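Local coordinates for protein peptide chain release factor subunit 1 (Aeropyrum pernix, PDB 3AGK) that probably directs the termination of protein synthesis at the stop codons UAA, UAG and UGA, at residues E323-L328 and G360-I365; E287-H292 and E353-T358; M299-Y302 and D306-A309; A266-E271 and D281-M286. All coordinates share one frame; numbering follows the deposited sequence.

Contact 1: E323-L328 and G360-I365; sequences ESREDL and GGLAGI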
loop_
_atom_site.group_PDB
_atom_site.type_symbol
_atom_site.label_atom_id
_atom_site.label_comp_id
_atom_site.label_asym_id
_atom_site.label_seq_id
_atom_site.Cartn_x
_atom_site.Cartn_y
_atom_site.Cartn_z
ATOM N N GLU A 323 10.272 6.979 8.488
ATOM C CA GLU A 323 9.639 7.567 7.312
ATOM C C GLU A 323 8.921 8.907 7.558
ATOM O O GLU A 323 8.640 9.648 6.617
ATOM C CB GLU A 323 8.649 6.573 6.706
ATOM C CG GLU A 323 7.399 6.396 7.538
ATOM C CD GLU A 323 6.393 5.482 6.867
ATOM O OE1 GLU A 323 5.558 4.882 7.580
ATOM O OE2 GLU A 323 6.446 5.356 5.624
ATOM N N SER A 324 8.615 9.226 8.808
ATOM C CA SER A 324 7.936 10.496 9.084
ATOM C C SER A 324 8.884 11.704 9.143
ATOM O O SER A 324 8.442 12.839 9.326
ATOM C CB SER A 324 7.079 10.410 10.355
ATOM O OG SER A 324 7.880 10.423 11.526
ATOM N N ARG A 325 10.179 11.468 8.982
ATOM C CA ARG A 325 11.135 12.569 8.929
ATOM C C ARG A 325 11.038 13.354 7.627
ATOM O O ARG A 325 11.144 12.798 6.535
ATOM C CB ARG A 325 12.566 12.070 9.136
ATOM C CG ARG A 325 12.905 11.844 10.589
ATOM C CD ARG A 325 14.329 11.407 10.752
ATOM N NE ARG A 325 14.969 12.082 11.877
ATOM C CZ ARG A 325 15.544 13.272 11.796
ATOM N NH1 ARG A 325 15.553 13.917 10.647
ATOM N NH2 ARG A 325 16.112 13.812 12.859
ATOM N N GLU A 326 10.846 14.659 7.755
ATOM C CA GLU A 326 10.726 15.509 6.587
ATOM C C GLU A 326 12.028 15.534 5.797
ATOM O O GLU A 326 12.011 15.516 4.569
ATOM C CB GLU A 326 10.273 16.903 7.005
ATOM C CG GLU A 326 8.984 16.853 7.816
ATOM C CD GLU A 326 8.452 18.219 8.177
ATOM O OE1 GLU A 326 7.358 18.291 8.784
ATOM O OE2 GLU A 326 9.127 19.219 7.859
ATOM N N ASP A 327 13.156 15.538 6.501
ATOM C CA ASP A 327 14.467 15.526 5.848
ATOM C C ASP A 327 14.864 14.140 5.329
ATOM O O ASP A 327 16.006 13.925 4.914
ATOM C CB ASP A 327 15.543 16.065 6.799
ATOM C CG ASP A 327 15.667 15.241 8.075
ATOM O OD1 ASP A 327 15.210 14.080 8.100
ATOM O OD2 ASP A 327 16.219 15.756 9.067
ATOM N N LEU A 328 13.921 13.202 5.339
ATOM C CA LEU A 328 14.222 11.817 4.952
ATOM C C LEU A 328 15.159 11.696 3.740
ATOM O O LEU A 328 16.192 11.013 3.794
ATOM C CB LEU A 328 12.928 11.035 4.701
ATOM C CG LEU A 328 12.986 9.503 4.691
ATOM C CD1 LEU A 328 11.580 8.937 4.739
ATOM C CD2 LEU A 328 13.716 8.966 3.474
ATOM N N GLY A 360 14.642 10.339 17.657
ATOM C CA GLY A 360 14.152 11.243 16.641
ATOM C C GLY A 360 14.047 10.568 15.291
ATOM O O GLY A 360 14.027 11.233 14.262
ATOM N N GLY A 361 13.959 9.242 15.293
ATOM C CA GLY A 361 13.822 8.498 14.052
ATOM C C GLY A 361 15.032 8.612 13.124
ATOM O O GLY A 361 14.881 8.598 11.898
ATOM N N LEU A 362 16.228 8.720 13.710
ATOM C CA LEU A 362 17.484 8.746 12.944
ATOM C C LEU A 362 18.615 8.089 13.727
ATOM O O LEU A 362 19.011 8.582 14.784
ATOM C CB LEU A 362 17.895 10.195 12.670
ATOM C CG LEU A 362 18.568 10.690 11.382
ATOM C CD1 LEU A 362 19.664 11.718 11.739
ATOM C CD2 LEU A 362 19.105 9.603 10.506
ATOM N N ALA A 363 19.173 7.009 13.199
ATOM C CA ALA A 363 20.321 6.381 13.838
ATOM C C ALA A 363 21.098 5.546 12.837
ATOM O O ALA A 363 20.565 5.184 11.789
ATOM C CB ALA A 363 19.893 5.533 15.034
ATOM N N GLY A 364 22.362 5.263 13.154
ATOM C CA GLY A 364 23.192 4.461 12.281
ATOM C C GLY A 364 23.805 3.284 13.006
ATOM O O GLY A 364 24.114 3.361 14.192
ATOM N N ILE A 365 23.953 2.176 12.299
ATOM C CA ILE A 365 24.821 1.116 12.773
ATOM C C ILE A 365 26.197 1.319 12.105
ATOM O O ILE A 365 26.293 1.456 10.888
ATOM C CB ILE A 365 24.268 -0.265 12.439
ATOM C CG1 ILE A 365 22.867 -0.441 13.041
ATOM C CG2 ILE A 365 25.250 -1.369 12.912
ATOM C CD1 ILE A 365 22.111 -1.662 12.492
#

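Contact 2: E287-H292 and E353-T358; sequences EEFKLH and EWFLKT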
loop_
_atom_site.group_PDB
_atom_site.type_symbol
_atom_site.label_atom_id
_atom_site.label_comp_id
_atom_site.label_asym_id
_atom_site.label_seq_id
_atom_site.Cartn_x
_atom_site.Cartn_y
_atom_site.Cartn_z
ATOM N N GLU A 287 16.579 -4.788 15.082
ATOM C CA GLU A 287 17.085 -5.672 16.125
ATOM C C GLU A 287 18.596 -5.562 16.320
ATOM O O GLU A 287 19.075 -5.512 17.453
ATOM C CB GLU A 287 16.678 -7.119 15.850
ATOM C CG GLU A 287 15.182 -7.346 15.947
ATOM C CD GLU A 287 14.787 -8.763 15.571
ATOM O OE1 GLU A 287 13.571 -9.065 15.585
ATOM O OE2 GLU A 287 15.695 -9.572 15.259
ATOM N N GLU A 288 19.350 -5.534 15.227
ATOM C CA GLU A 288 20.790 -5.343 15.337
ATOM C C GLU A 288 21.104 -4.028 16.071
ATOM O O GLU A 288 21.938 -3.991 16.972
ATOM C CB GLU A 288 21.450 -5.350 13.960
ATOM C CG GLU A 288 22.947 -5.090 13.987
ATOM C CD GLU A 288 23.586 -5.144 12.605
ATOM O OE1 GLU A 288 22.851 -5.283 11.605
ATOM O OE2 GLU A 288 24.827 -5.037 12.518
ATOM N N PHE A 289 20.417 -2.960 15.678
ATOM C CA PHE A 289 20.568 -1.663 16.315
ATOM C C PHE A 289 20.318 -1.786 17.823
ATOM O O PHE A 289 21.086 -1.269 18.629
ATOM C CB PHE A 289 19.629 -0.637 15.644
ATOM C CG PHE A 289 19.531 0.691 16.367
ATOM C CD1 PHE A 289 20.602 1.567 16.402
ATOM C CD2 PHE A 289 18.350 1.067 16.993
ATOM C CE1 PHE A 289 20.512 2.786 17.061
ATOM C CE2 PHE A 289 18.246 2.282 17.646
ATOM C CZ PHE A 289 19.330 3.152 17.677
ATOM N N LYS A 290 19.257 -2.489 18.208
ATOM C CA LYS A 290 18.896 -2.564 19.620
ATOM C C LYS A 290 19.870 -3.420 20.429
ATOM O O LYS A 290 20.178 -3.102 21.573
ATOM C CB LYS A 290 17.462 -3.054 19.793
ATOM C CG LYS A 290 16.760 -2.417 20.978
ATOM C CD LYS A 290 17.536 -2.650 22.284
ATOM C CE LYS A 290 17.369 -1.508 23.272
ATOM N NZ LYS A 290 18.342 -1.611 24.397
ATOM N N LEU A 291 20.360 -4.491 19.818
ATOM C CA LEU A 291 21.378 -5.351 20.414
ATOM C C LEU A 291 22.662 -4.574 20.762
ATOM O O LEU A 291 23.249 -4.759 21.830
ATOM C CB LEU A 291 21.700 -6.497 19.447
ATOM C CG LEU A 291 22.100 -7.866 19.995
ATOM C CD1 LEU A 291 21.231 -8.240 21.182
ATOM C CD2 LEU A 291 22.008 -8.932 18.904
ATOM N N HIS A 292 23.096 -3.706 19.857
ATOM C CA HIS A 292 24.251 -2.860 20.126
ATOM C C HIS A 292 23.959 -1.919 21.295
ATOM O O HIS A 292 24.815 -1.711 22.159
ATOM C CB HIS A 292 24.659 -2.051 18.886
ATOM C CG HIS A 292 25.205 -2.884 17.767
ATOM N ND1 HIS A 292 26.388 -3.586 17.864
ATOM C CD2 HIS A 292 24.735 -3.112 16.516
ATOM C CE1 HIS A 292 26.619 -4.220 16.728
ATOM N NE2 HIS A 292 25.630 -3.948 15.892
ATOM N N GLU A 353 7.575 3.659 16.647
ATOM C CA GLU A 353 7.259 4.801 17.497
ATOM C C GLU A 353 8.313 5.025 18.592
ATOM O O GLU A 353 8.631 6.157 18.936
ATOM C CB GLU A 353 5.867 4.653 18.116
ATOM C CG GLU A 353 5.821 3.812 19.370
ATOM C CD GLU A 353 4.535 4.028 20.161
ATOM O OE1 GLU A 353 3.955 3.027 20.640
ATOM O OE2 GLU A 353 4.103 5.196 20.296
ATOM N N TRP A 354 8.840 3.938 19.138
ATOM C CA TRP A 354 9.905 4.011 20.112
ATOM C C TRP A 354 11.160 4.645 19.490
ATOM O O TRP A 354 11.767 5.552 20.070
ATOM C CB TRP A 354 10.223 2.606 20.620
ATOM C CG TRP A 354 11.544 2.539 21.285
ATOM C CD1 TRP A 354 11.837 2.909 22.566
ATOM C CD2 TRP A 354 12.773 2.106 20.701
ATOM N NE1 TRP A 354 13.174 2.721 22.818
ATOM C CE2 TRP A 354 13.772 2.227 21.688
ATOM C CE3 TRP A 354 13.128 1.619 19.441
ATOM C CZ2 TRP A 354 15.104 1.877 21.452
ATOM C CZ3 TRP A 354 14.432 1.264 19.210
ATOM C CH2 TRP A 354 15.414 1.403 20.207
ATOM N N PHE A 355 11.528 4.148 18.307
ATOM C CA PHE A 355 12.649 4.652 17.525
ATOM C C PHE A 355 12.542 6.151 17.262
ATOM O O PHE A 355 13.515 6.897 17.419
ATOM C CB PHE A 355 12.745 3.896 16.194
ATOM C CG PHE A 355 13.887 4.354 15.303
ATOM C CD1 PHE A 355 15.205 4.273 15.737
ATOM C CD2 PHE A 355 13.642 4.835 14.020
ATOM C CE1 PHE A 355 16.250 4.685 14.910
ATOM C CE2 PHE A 355 14.680 5.250 13.195
ATOM C CZ PHE A 355 15.984 5.178 13.642
ATOM N N LEU A 356 11.356 6.585 16.851
ATOM C CA LEU A 356 11.086 7.990 16.602
ATOM C C LEU A 356 11.129 8.810 17.899
ATOM O O LEU A 356 11.592 9.948 17.910
ATOM C CB LEU A 356 9.703 8.149 15.951
ATOM C CG LEU A 356 9.306 9.592 15.635
ATOM C CD1 LEU A 356 10.303 10.170 14.628
ATOM C CD2 LEU A 356 7.871 9.698 15.120
ATOM N N LYS A 357 10.630 8.239 18.990
ATOM C CA LYS A 357 10.566 8.985 20.247
ATOM C C LYS A 357 11.947 9.105 20.870
ATOM O O LYS A 357 12.328 10.164 21.346
ATOM C CB LYS A 357 9.585 8.352 21.262
ATOM C CG LYS A 357 9.559 9.081 22.613
ATOM C CD LYS A 357 8.832 8.329 23.730
ATOM C CE LYS A 357 8.569 9.293 24.890
ATOM N NZ LYS A 357 8.049 8.660 26.126
ATOM N N THR A 358 12.701 8.017 20.873
ATOM C CA THR A 358 13.922 8.046 21.647
ATOM C C THR A 358 15.158 8.491 20.853
ATOM O O THR A 358 16.126 8.940 21.450
ATOM C CB THR A 358 14.138 6.765 22.529
ATOM O OG1 THR A 358 15.157 5.924 21.993
ATOM C CG2 THR A 358 12.847 5.995 22.701
#

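Contact 3: M299-Y302 and D306-A309; sequences MIVY and DVEA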
loop_
_atom_site.group_PDB
_atom_site.type_symbol
_atom_site.label_atom_id
_atom_site.label_comp_id
_atom_site.label_asym_id
_atom_site.label_seq_id
_atom_site.Cartn_x
_atom_site.Cartn_y
_atom_site.Cartn_z
ATOM N N MET A 299 28.782 0.521 18.741
ATOM C CA MET A 299 28.740 0.290 17.300
ATOM C C MET A 299 27.549 0.994 16.633
ATOM O O MET A 299 27.051 0.556 15.596
ATOM C CB MET A 299 28.693 -1.211 17.018
ATOM C CG MET A 299 29.542 -1.649 15.840
ATOM S SD MET A 299 31.301 -1.337 16.094
ATOM C CE MET A 299 31.955 -1.917 14.536
ATOM N N ILE A 300 27.090 2.078 17.244
ATOM C CA ILE A 300 25.986 2.853 16.701
ATOM C C ILE A 300 26.228 4.346 16.884
ATOM O O ILE A 300 27.092 4.767 17.655
ATOM C CB ILE A 300 24.661 2.525 17.402
ATOM C CG1 ILE A 300 24.770 2.884 18.884
ATOM C CG2 ILE A 300 24.255 1.058 17.182
ATOM C CD1 ILE A 300 23.644 2.334 19.687
ATOM N N VAL A 301 25.446 5.142 16.172
ATOM C CA VAL A 301 25.584 6.586 16.231
ATOM C C VAL A 301 24.181 7.175 16.141
ATOM O O VAL A 301 23.304 6.604 15.496
ATOM C CB VAL A 301 26.443 7.094 15.063
ATOM C CG1 VAL A 301 25.827 6.657 13.727
ATOM C CG2 VAL A 301 26.625 8.599 15.131
ATOM N N TYR A 302 23.956 8.291 16.823
ATOM C CA TYR A 302 22.687 9.000 16.718
ATOM C C TYR A 302 22.927 10.451 17.082
ATOM O O TYR A 302 23.993 10.795 17.597
ATOM C CB TYR A 302 21.605 8.371 17.607
ATOM C CG TYR A 302 22.069 7.980 18.994
ATOM C CD1 TYR A 302 21.973 8.872 20.070
ATOM C CD2 TYR A 302 22.597 6.712 19.232
ATOM C CE1 TYR A 302 22.411 8.515 21.344
ATOM C CE2 TYR A 302 23.027 6.335 20.498
ATOM C CZ TYR A 302 22.929 7.236 21.552
ATOM O OH TYR A 302 23.360 6.845 22.806
ATOM N N ASP A 306 26.355 13.848 15.083
ATOM C CA ASP A 306 27.087 12.581 15.111
ATOM C C ASP A 306 26.872 11.768 13.841
ATOM O O ASP A 306 27.836 11.264 13.250
ATOM C CB ASP A 306 26.702 11.742 16.332
ATOM C CG ASP A 306 27.212 12.330 17.626
ATOM O OD1 ASP A 306 27.205 11.620 18.656
ATOM O OD2 ASP A 306 27.620 13.507 17.608
ATOM N N VAL A 307 25.614 11.640 13.425
ATOM C CA VAL A 307 25.286 10.856 12.237
ATOM C C VAL A 307 25.994 11.454 11.022
ATOM O O VAL A 307 26.622 10.726 10.248
ATOM C CB VAL A 307 23.757 10.750 11.972
ATOM C CG1 VAL A 307 23.496 10.051 10.645
ATOM C CG2 VAL A 307 23.059 10.006 13.108
ATOM N N GLU A 308 25.898 12.778 10.876
ATOM C CA GLU A 308 26.655 13.516 9.863
ATOM C C GLU A 308 28.130 13.121 9.833
ATOM O O GLU A 308 28.618 12.614 8.826
ATOM C CB GLU A 308 26.545 15.021 10.098
ATOM C CG GLU A 308 25.392 15.680 9.369
ATOM C CD GLU A 308 25.810 16.275 8.034
ATOM O OE1 GLU A 308 25.643 15.597 6.995
ATOM O OE2 GLU A 308 26.301 17.425 8.027
ATOM N N ALA A 309 28.826 13.353 10.945
ATOM C CA ALA A 309 30.260 13.092 11.029
ATOM C C ALA A 309 30.582 11.626 10.772
ATOM O O ALA A 309 31.563 11.314 10.100
ATOM C CB ALA A 309 30.811 13.535 12.383
HETATM O O HOH W 1 26.205 8.949 18.793
#

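Contact 4: A266-E271 and D281-M286; sequences AVMKAE and DAVNAM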
loop_
_atom_site.group_PDB
_atom_site.type_symbol
_atom_site.label_atom_id
_atom_site.label_comp_id
_atom_site.label_asym_id
_atom_site.label_seq_id
_atom_site.Cartn_x
_atom_site.Cartn_y
_atom_site.Cartn_z
ATOM N N ALA A 266 5.328 -14.933 10.869
ATOM C CA ALA A 266 5.239 -15.718 9.642
ATOM C C ALA A 266 6.147 -15.155 8.548
ATOM O O ALA A 266 6.800 -15.897 7.809
ATOM C CB ALA A 266 3.823 -15.766 9.160
ATOM N N VAL A 267 6.162 -13.833 8.436
ATOM C CA VAL A 267 7.010 -13.173 7.460
ATOM C C VAL A 267 8.504 -13.379 7.777
ATOM O O VAL A 267 9.300 -13.696 6.894
ATOM C CB VAL A 267 6.635 -11.668 7.324
ATOM C CG1 VAL A 267 7.621 -10.937 6.420
ATOM C CG2 VAL A 267 5.199 -11.537 6.778
ATOM N N MET A 268 8.883 -13.217 9.037
ATOM C CA MET A 268 10.268 -13.454 9.397
ATOM C C MET A 268 10.676 -14.900 9.127
ATOM O O MET A 268 11.826 -15.163 8.820
ATOM C CB MET A 268 10.554 -13.083 10.857
ATOM C CG MET A 268 10.276 -11.618 11.191
ATOM S SD MET A 268 11.192 -10.438 10.152
ATOM C CE MET A 268 12.916 -10.819 10.553
ATOM N N LYS A 269 9.747 -15.842 9.250
ATOM C CA LYS A 269 10.131 -17.250 9.159
ATOM C C LYS A 269 9.997 -17.802 7.761
ATOM O O LYS A 269 10.506 -18.882 7.474
ATOM C CB LYS A 269 9.335 -18.103 10.142
ATOM C CG LYS A 269 9.784 -17.924 11.563
ATOM C CD LYS A 269 8.938 -18.716 12.529
ATOM C CE LYS A 269 9.254 -20.196 12.481
ATOM N NZ LYS A 269 8.847 -20.843 13.770
ATOM N N ALA A 270 9.310 -17.066 6.893
ATOM C CA ALA A 270 9.127 -17.493 5.505
ATOM C C ALA A 270 10.383 -17.175 4.684
ATOM O O ALA A 270 10.344 -16.450 3.687
ATOM C CB ALA A 270 7.903 -16.826 4.899
ATOM N N GLU A 271 11.502 -17.731 5.102
ATOM C CA GLU A 271 12.777 -17.327 4.518
ATOM C C GLU A 271 12.899 -17.610 3.013
ATOM O O GLU A 271 13.733 -17.016 2.325
ATOM C CB GLU A 271 13.940 -17.905 5.328
ATOM C CG GLU A 271 14.287 -17.031 6.534
ATOM C CD GLU A 271 14.483 -17.812 7.823
ATOM O OE1 GLU A 271 15.382 -17.432 8.606
ATOM O OE2 GLU A 271 13.738 -18.790 8.058
ATOM N N ASP A 281 14.728 -7.312 6.202
ATOM C CA ASP A 281 15.875 -6.408 6.323
ATOM C C ASP A 281 15.602 -5.296 7.323
ATOM O O ASP A 281 16.440 -4.994 8.173
ATOM C CB ASP A 281 16.253 -5.826 4.965
ATOM C CG ASP A 281 16.886 -6.860 4.043
ATOM O OD1 ASP A 281 17.331 -7.936 4.529
ATOM O OD2 ASP A 281 16.931 -6.591 2.825
ATOM N N ALA A 282 14.407 -4.711 7.241
ATOM C CA ALA A 282 14.047 -3.623 8.137
ATOM C C ALA A 282 13.999 -4.128 9.578
ATOM O O ALA A 282 14.553 -3.503 10.475
ATOM C CB ALA A 282 12.713 -3.002 7.728
ATOM N N VAL A 283 13.353 -5.273 9.789
ATOM C CA VAL A 283 13.268 -5.869 11.115
ATOM C C VAL A 283 14.651 -6.264 11.645
ATOM O O VAL A 283 15.010 -5.944 12.782
ATOM C CB VAL A 283 12.331 -7.114 11.133
ATOM C CG1 VAL A 283 12.505 -7.891 12.421
ATOM C CG2 VAL A 283 10.860 -6.704 10.959
ATOM N N ASN A 284 15.431 -6.973 10.836
ATOM C CA ASN A 284 16.773 -7.345 11.280
ATOM C C ASN A 284 17.639 -6.134 11.623
ATOM O O ASN A 284 18.412 -6.173 12.581
ATOM C CB ASN A 284 17.463 -8.226 10.254
ATOM C CG ASN A 284 16.817 -9.574 10.145
ATOM O OD1 ASN A 284 16.173 -10.042 11.090
ATOM N ND2 ASN A 284 16.965 -10.205 8.992
ATOM N N ALA A 285 17.492 -5.052 10.863
ATOM C CA ALA A 285 18.280 -3.857 11.121
ATOM C C ALA A 285 17.905 -3.275 12.481
ATOM O O ALA A 285 18.781 -2.957 13.291
ATOM C CB ALA A 285 18.098 -2.830 10.011
ATOM N N MET A 286 16.605 -3.150 12.735
ATOM C CA MET A 286 16.115 -2.652 14.026
ATOM C C MET A 286 16.625 -3.469 15.215
ATOM O O MET A 286 17.043 -2.918 16.231
ATOM C CB MET A 286 14.594 -2.638 14.050
ATOM C CG MET A 286 14.006 -1.269 13.890
ATOM S SD MET A 286 14.383 -0.118 15.231
ATOM C CE MET A 286 14.124 1.373 14.300
#

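Contact 1: E323-L328 and G360-I365
The hydrogen bond across this contact runs from Arg325 NE to Gly360 O, 2.7 Å. It is somewhat bent, with an N-H...O angle of 146°. The oxygen lies at the edge of the guanidinium group but tilted from its plane. Gly361 O sits 3.1 Å from Arg325 CD, so two successive carbonyl oxygens lie close to the outer part of this side chain. A bend at chi3 (137°) turns the guanidinium group so that NE faces Gly360 O. Leu362 lies over one guanidinium face, its CG 3.8 Å above the plane and nearer the rim than the centre. The two side chains cross at about a right angle, and Leu362 CB is 3.6 Å from Arg325 NE. Gly360 and Gly361 both have positive phi, which lets the chain turn sharply after helix 352-359. Arg325 also forms a salt bridge with Glu304 through NH2. With an alanine here, Gly360 O would probably lose its NE donor, Glu304 its charged mate, and Leu362 the flat group it lies against. Residues 323-328 form the loop between strand 316-322 and helix 328-335 in the third domain of the release factor. The contact ties that loop to the start of strand 362-366. Trp331 of helix 328-335 touches both Arg325 and Leu362, while Leu362 also rests on Leu319 of strand 316-322.

Contact 2: E287-H292 and E353-T358
This is an aromatic contact between two helices that lie on the same face of the mixed sheet in the third domain. That domain is an alpha/beta sandwich with helices on both sides of its sheet. Helices 277-294 and 352-359 both reach Ala363 of strand 362-366 and Leu320 of strand 316-322, through Phe289 and Phe355. The axes of the two short segments approach to 12.9 Å and run at 50° to each other. At this spacing the backbones stay well apart, and long side chains bridge the gap. Phe289 and Trp354 share most of the contact. Phe289 CG is anti to the backbone N (chi1 170°), which sends the ring away from its own helix toward Trp354 and Phe355. Phe355 turns an edge toward the face of Phe289 in an offset edge-to-face pair. The ring centroids are 5.9 Å apart and the planes stand at 84°. The closest carbons of this pair are Phe289 CE2 and Phe355 CD1, at 4.1 Å. Phe289 CE2 also meets Trp354 CH2 at 3.9 Å, so one ring corner serves both aromatic partners. Phe359 adds another edge-to-face pair with Phe289, and Met286 packs against Phe355. The two phenylalanines are buried against the sheet. Trp354 is partly exposed and Lys290 is exposed, so the contact runs from the domain core outward. At that outer side the aliphatic part of Lys290 crosses the indole at about a right angle, with Lys290 CG 4.1 Å from Trp354 CH2.

Contact 3: M299-Y302 and D306-A309
Val301 and Tyr302 meet Asp306 and Val307 where strand 300-302 turns into helix 304-312. This is the first bend of a beta-alpha-beta crossover. Strand 300-302 leads through the helix to strand 316-322, which runs parallel to it with strand 362-366 between them. The apolar part centres on Val301 CG2. This methyl is anti to the backbone N, which directs it at the first turns of the helix. It lies 3.4 Å from Asp306 CB and 4.3 Å from Val307 CG2. Val307 CG2 in turn packs on the backbone of Tyr302, 3.8 Å from its CA. Val307 is buried and also touches Leu362 and Trp331, between the helix and the sheet. The polar part depends on a water. Tyr302 O and Asp306 OD1 lie near each other, but both are acceptors. Water 1 links the strand to the helix instead. It accepts a hydrogen bond from Tyr302 N at 3.1 Å and donates one to Asp306 OD1 at 2.9 Å. Strand 300-302 is at the edge of the sheet. Val301 pairs with Gly364, while the N-H of Tyr302 goes to the water. The aromatic part lies on the outer side. The Tyr302 ring makes an edge-to-face pair with Phe359, and the oxygen of water 1 stands over the ring centre, 4.2 Å above the plane.

Contact 4: A266-E271 and D281-M286
Met268 CG stands beside the backbone N (chi1 -60°), and bends at chi2 (-57°) and chi3 (-62°) fold the chain toward Val283 and Asn284. They curl it so that SD and CE, its last two atoms, make the contact with these two residues. The contact joins two helices connected by a short loop, 259-269 and 277-294, at the junction of the second and third domains of the release factor. Met268 SD lies 3.6 Å from Val283 CB, against the branch point of the valine. Met268 CE presses on Val283 CG1 at 3.5 Å, which is tight for two carbons. Met268 also touches Tyr279 and Arg280 at the start of the second helix. An alanine in its place would probably open a gap beside Val283 and remove the contact with Asn284. Just beyond Met268 the first helix ends, and Ala270 is the centre of an inverse gamma turn. Its carbonyl O accepts a hydrogen bond from Arg280, a polar tie from this turn to helix 277-294. Val283 is buried and also touches Leu349, whereas Asn284 is exposed. The side chains of Met268 and Asn284 run alongside in opposite senses, with Met268 CE 3.4 Å from Asn284 OD1.

Contacts 1, 2 and 3 all lie in the third domain, and contact 4 joins that domain to the second. Contacts 1 and 2 have centres about 12 Å apart and meet where Ala363 packs on Phe289. Contacts 1 and 3 are also about 12 Å apart by centres. They share the mixed sheet, in which strands 300-302 and 362-366 are neighbours. Contacts 2 and 4 both use helix 277-294. Along the chain contact 4 comes first. Contact 3 is nested inside the loop closed by contact 2, and contacts 1 and 2 interlock. Helix 277-294 thus connects the interdomain junction with the core of the third domain.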